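Local structure of carbohydrate binding module E1 (Uncultured bacterium, 5KLE) at residues D29-L40 and A74-K82. The protein binds beta-glucan chains such as cellopentaose and probably directs its parent enzyme to plant cell-wall polysaccharide. Numbering follows the deposited sequence. Where two conformers were deposited one is given.
Sequences DCIKYNKSSGTL and AANGDLYIK
K35 NZ is gripped by three oxygens, each 2.8 Å away: A74 O and N76 OD1 across the contact, and G38 O in its own turn. The lysine leaves the strand extended and then bends at chi3 (73°) and again at chi4, which folds the ammonium group back between the 36-39 turn and residues 74-76. Cutting the side chain back to an alanine would probably leave A74 O, G38 O and N76 OD1 without their shared donor and the two loops less firmly tied. Beyond it, strands 30-35 and 77-82 pair antiparallel, with paired backbone bonds at I31-I81, Y33-L79 and K35-G77. On the face carrying K32, N34, D78 and Y80, N34 ND2 gives D78 OD1 a nearly straight bond (2.9 Å, 174°), arriving from above the carboxylate plane. Amide and carboxylate planes stand 79° apart. K32 runs extended alongside Y80, its CG 3.6 Å from Y80 CE1, and waters link its NZ to D78 OD2 and Y80 OH. On the face carrying I31, Y33, L79 and I81, I81 CD1 meets L40 CD2, from the start of strand 40-44 in the opposing sheet, tip to tip at 4.1 Å. The contact thus spans the core between the two sheets of a beta-sandwich: F94 of strand 90-96 touches I31 and I81, while I54 of strand 50-54 packs on L40, L79 and I81.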
loop_
_atom_site.group_PDB
_atom_site.type_symbol
_atom_site.label_atom_id
_atom_site.label_comp_id
_atom_site.label_asym_id
_atom_site.label_seq_id
_atom_site.Cartn_x
_atom_site.Cartn_y
_atom_site.Cartn_z
ATOM N N ASP A 29 -4.853 3.008 7.383
ATOM C CA ASP A 29 -4.926 3.903 6.228
ATOM C C ASP A 29 -5.437 3.149 5.001
ATOM O O ASP A 29 -5.297 1.929 4.898
ATOM C CB ASP A 29 -3.525 4.456 5.893
ATOM C CG ASP A 29 -3.091 5.632 6.774
ATOM O OD1 ASP A 29 -3.930 6.270 7.457
ATOM O OD2 ASP A 29 -1.868 5.914 6.748
ATOM N N CYS A 30 -6.050 3.895 4.071
ATOM C CA CYS A 30 -6.570 3.390 2.803
ATOM C C CYS A 30 -6.005 4.287 1.706
ATOM O O CYS A 30 -6.414 5.455 1.590
ATOM C CB CYS A 30 -8.098 3.454 2.825
ATOM S SG CYS A 30 -8.833 2.968 1.220
ATOM N N ILE A 31 -5.036 3.763 0.944
ATOM C CA ILE A 31 -4.209 4.558 0.037
ATOM C C ILE A 31 -4.695 4.329 -1.393
ATOM O O ILE A 31 -4.767 3.173 -1.854
ATOM C CB ILE A 31 -2.735 4.117 0.119
ATOM C CG1 ILE A 31 -2.263 3.968 1.567
ATOM C CG2 ILE A 31 -1.832 5.089 -0.725
ATOM C CD1 ILE A 31 -2.336 5.188 2.285
ATOM N N LYS A 32 -4.929 5.409 -2.145
ATOM C CA LYS A 32 -5.170 5.313 -3.580
ATOM C C LYS A 32 -3.821 5.386 -4.294
ATOM O O LYS A 32 -3.004 6.265 -3.993
ATOM C CB LYS A 32 -6.031 6.485 -4.051
ATOM C CG LYS A 32 -6.351 6.464 -5.551
ATOM C CD LYS A 32 -7.118 7.721 -5.992
ATOM C CE LYS A 32 -7.440 7.685 -7.470
ATOM N NZ LYS A 32 -8.400 8.809 -7.780
ATOM N N TYR A 33 -3.601 4.483 -5.252
ATOM C CA TYR A 33 -2.393 4.537 -6.080
ATOM C C TYR A 33 -2.756 4.109 -7.491
ATOM O O TYR A 33 -3.283 3.003 -7.680
ATOM C CB TYR A 33 -1.303 3.595 -5.540
ATOM C CG TYR A 33 -0.037 3.617 -6.367
ATOM C CD1 TYR A 33 0.724 4.777 -6.459
ATOM C CD2 TYR A 33 0.390 2.492 -7.095
ATOM C CE1 TYR A 33 1.870 4.820 -7.249
ATOM C CE2 TYR A 33 1.566 2.522 -7.890
ATOM C CZ TYR A 33 2.288 3.702 -7.969
ATOM O OH TYR A 33 3.452 3.801 -8.713
ATOM N N ASN A 34 -2.414 4.939 -8.486
ATOM C CA ASN A 34 -2.616 4.559 -9.878
ATOM C C ASN A 34 -1.351 3.890 -10.427
ATOM O O ASN A 34 -0.286 4.515 -10.463
ATOM C CB ASN A 34 -3.006 5.773 -10.728
ATOM C CG ASN A 34 -3.291 5.395 -12.156
ATOM O OD1 ASN A 34 -2.370 5.294 -12.976
ATOM N ND2 ASN A 34 -4.571 5.181 -12.476
ATOM N N LYS A 35 -1.475 2.614 -10.848
ATOM C CA LYS A 35 -0.398 1.864 -11.518
ATOM C C LYS A 35 -0.633 1.877 -13.018
ATOM O O LYS A 35 -1.590 1.268 -13.522
ATOM C CB LYS A 35 -0.308 0.425 -10.998
ATOM C CG LYS A 35 0.716 -0.372 -11.809
ATOM C CD LYS A 35 1.211 -1.631 -11.113
ATOM C CE LYS A 35 0.161 -2.753 -11.088
ATOM N NZ LYS A 35 0.059 -3.489 -12.400
ATOM N N SER A 36 0.236 2.581 -13.735
ATOM C CA SER A 36 0.044 2.757 -15.169
ATOM C C SER A 36 0.413 1.505 -15.966
ATOM O O SER A 36 -0.193 1.245 -17.012
ATOM C CB SER A 36 0.828 3.988 -15.641
ATOM O OG SER A 36 2.200 3.807 -15.387
ATOM N N SER A 37 1.365 0.708 -15.481
ATOM C CA SER A 37 1.900 -0.432 -16.216
ATOM C C SER A 37 2.809 -1.215 -15.279
ATOM O O SER A 37 3.113 -0.783 -14.169
ATOM C CB SER A 37 2.692 -0.001 -17.465
ATOM O OG SER A 37 3.909 0.628 -17.097
ATOM N N GLY A 38 3.248 -2.385 -15.747
ATOM C CA GLY A 38 4.259 -3.098 -15.005
ATOM C C GLY A 38 3.745 -3.778 -13.749
ATOM O O GLY A 38 2.554 -4.103 -13.614
ATOM N N THR A 39 4.662 -3.954 -12.798
ATOM C CA THR A 39 4.416 -4.723 -11.582
ATOM C C THR A 39 4.539 -3.812 -10.365
ATOM O O THR A 39 5.538 -3.092 -10.220
ATOM C CB THR A 39 5.391 -5.892 -11.450
ATOM O OG1 THR A 39 5.247 -6.749 -12.595
ATOM C CG2 THR A 39 5.112 -6.687 -10.188
ATOM N N LEU A 40 3.523 -3.853 -9.500
ATOM C CA LEU A 40 3.505 -3.016 -8.289
ATOM C C LEU A 40 4.636 -3.398 -7.328
ATOM O O LEU A 40 4.946 -4.580 -7.148
ATOM C CB LEU A 40 2.154 -3.182 -7.575
ATOM C CG LEU A 40 1.983 -2.457 -6.241
ATOM C CD1 LEU A 40 1.840 -0.952 -6.527
ATOM C CD2 LEU A 40 0.740 -2.962 -5.479
ATOM N N ALA A 74 -1.285 -7.455 -9.404
ATOM C CA ALA A 74 -2.049 -6.245 -9.126
ATOM C C ALA A 74 -2.442 -5.590 -10.447
ATOM O O ALA A 74 -1.607 -5.439 -11.347
ATOM C CB ALA A 74 -1.225 -5.285 -8.267
ATOM N N ALA A 75 -3.711 -5.202 -10.560
ATOM C CA ALA A 75 -4.239 -4.621 -11.791
ATOM C C ALA A 75 -3.561 -3.291 -12.111
ATOM O O ALA A 75 -3.061 -2.590 -11.227
ATOM C CB ALA A 75 -5.747 -4.391 -11.640
ATOM N N ASN A 76 -3.529 -2.953 -13.398
ATOM C CA ASN A 76 -3.246 -1.578 -13.777
ATOM C C ASN A 76 -4.468 -0.718 -13.466
ATOM O O ASN A 76 -5.581 -1.220 -13.286
ATOM C CB ASN A 76 -2.880 -1.470 -15.255
ATOM C CG ASN A 76 -1.535 -2.121 -15.576
ATOM O OD1 ASN A 76 -0.632 -2.137 -14.734
ATOM N ND2 ASN A 76 -1.391 -2.659 -16.783
ATOM N N GLY A 77 -4.261 0.588 -13.435
ATOM C CA GLY A 77 -5.324 1.516 -13.059
ATOM C C GLY A 77 -5.266 1.933 -11.602
ATOM O O GLY A 77 -4.235 1.827 -10.924
ATOM N N ASP A 78 -6.413 2.406 -11.107
ATOM C CA ASP A 78 -6.486 2.869 -9.724
ATOM C C ASP A 78 -6.593 1.670 -8.797
ATOM O O ASP A 78 -7.497 0.833 -8.952
ATOM C CB ASP A 78 -7.720 3.734 -9.488
ATOM C CG ASP A 78 -7.638 5.095 -10.142
ATOM O OD1 ASP A 78 -6.527 5.596 -10.404
ATOM O OD2 ASP A 78 -8.723 5.697 -10.339
ATOM N N LEU A 79 -5.711 1.614 -7.809
ATOM C CA LEU A 79 -5.711 0.564 -6.803
ATOM C C LEU A 79 -5.991 1.200 -5.457
ATOM O O LEU A 79 -5.565 2.322 -5.203
ATOM C CB LEU A 79 -4.307 -0.073 -6.718
ATOM C CG LEU A 79 -3.885 -0.853 -7.970
ATOM C CD1 LEU A 79 -2.426 -1.246 -7.770
ATOM C CD2 LEU A 79 -4.731 -2.070 -8.220
ATOM N N TYR A 80 -6.696 0.476 -4.586
ATOM C CA TYR A 80 -6.946 0.911 -3.215
ATOM C C TYR A 80 -6.294 -0.087 -2.266
ATOM O O TYR A 80 -6.647 -1.276 -2.264
ATOM C CB TYR A 80 -8.461 1.111 -2.981
ATOM C CG TYR A 80 -8.962 2.217 -3.898
ATOM C CD1 TYR A 80 -8.814 3.580 -3.540
ATOM C CD2 TYR A 80 -9.390 1.937 -5.201
ATOM C CE1 TYR A 80 -9.181 4.573 -4.393
ATOM C CE2 TYR A 80 -9.746 2.960 -6.065
ATOM C CZ TYR A 80 -9.656 4.263 -5.660
ATOM O OH TYR A 80 -10.034 5.234 -6.559
ATOM N N ILE A 81 -5.326 0.390 -1.496
ATOM C CA ILE A 81 -4.445 -0.453 -0.692
ATOM C C ILE A 81 -4.664 -0.118 0.786
ATOM O O ILE A 81 -4.343 1.002 1.243
ATOM C CB ILE A 81 -2.986 -0.264 -1.120
ATOM C CG1 ILE A 81 -2.910 -0.465 -2.650
ATOM C CG2 ILE A 81 -2.083 -1.228 -0.359
ATOM C CD1 ILE A 81 -1.514 -0.442 -3.242
ATOM N N LYS A 82 -5.230 -1.073 1.538
ATOM C CA LYS A 82 -5.430 -0.915 2.982
ATOM C C LYS A 82 -4.185 -1.378 3.732
ATOM O O LYS A 82 -3.664 -2.481 3.472
ATOM C CB LYS A 82 -6.633 -1.729 3.469
ATOM C CG LYS A 82 -6.850 -1.532 4.980
ATOM C CD LYS A 82 -8.218 -1.972 5.431
ATOM C CE LYS A 82 -8.389 -1.636 6.927
ATOM N NZ LYS A 82 -9.570 -2.341 7.451
HETATM O O HOH W 1 -9.332 8.435 -10.490
HETATM O O HOH W 2 -10.919 8.066 -6.915
HETATM O O HOH W 3 1.481 -3.455 -18.025
HETATM O O HOH W 4 1.017 -4.971 -15.920
HETATM O O HOH W 5 1.484 -5.948 -10.192
#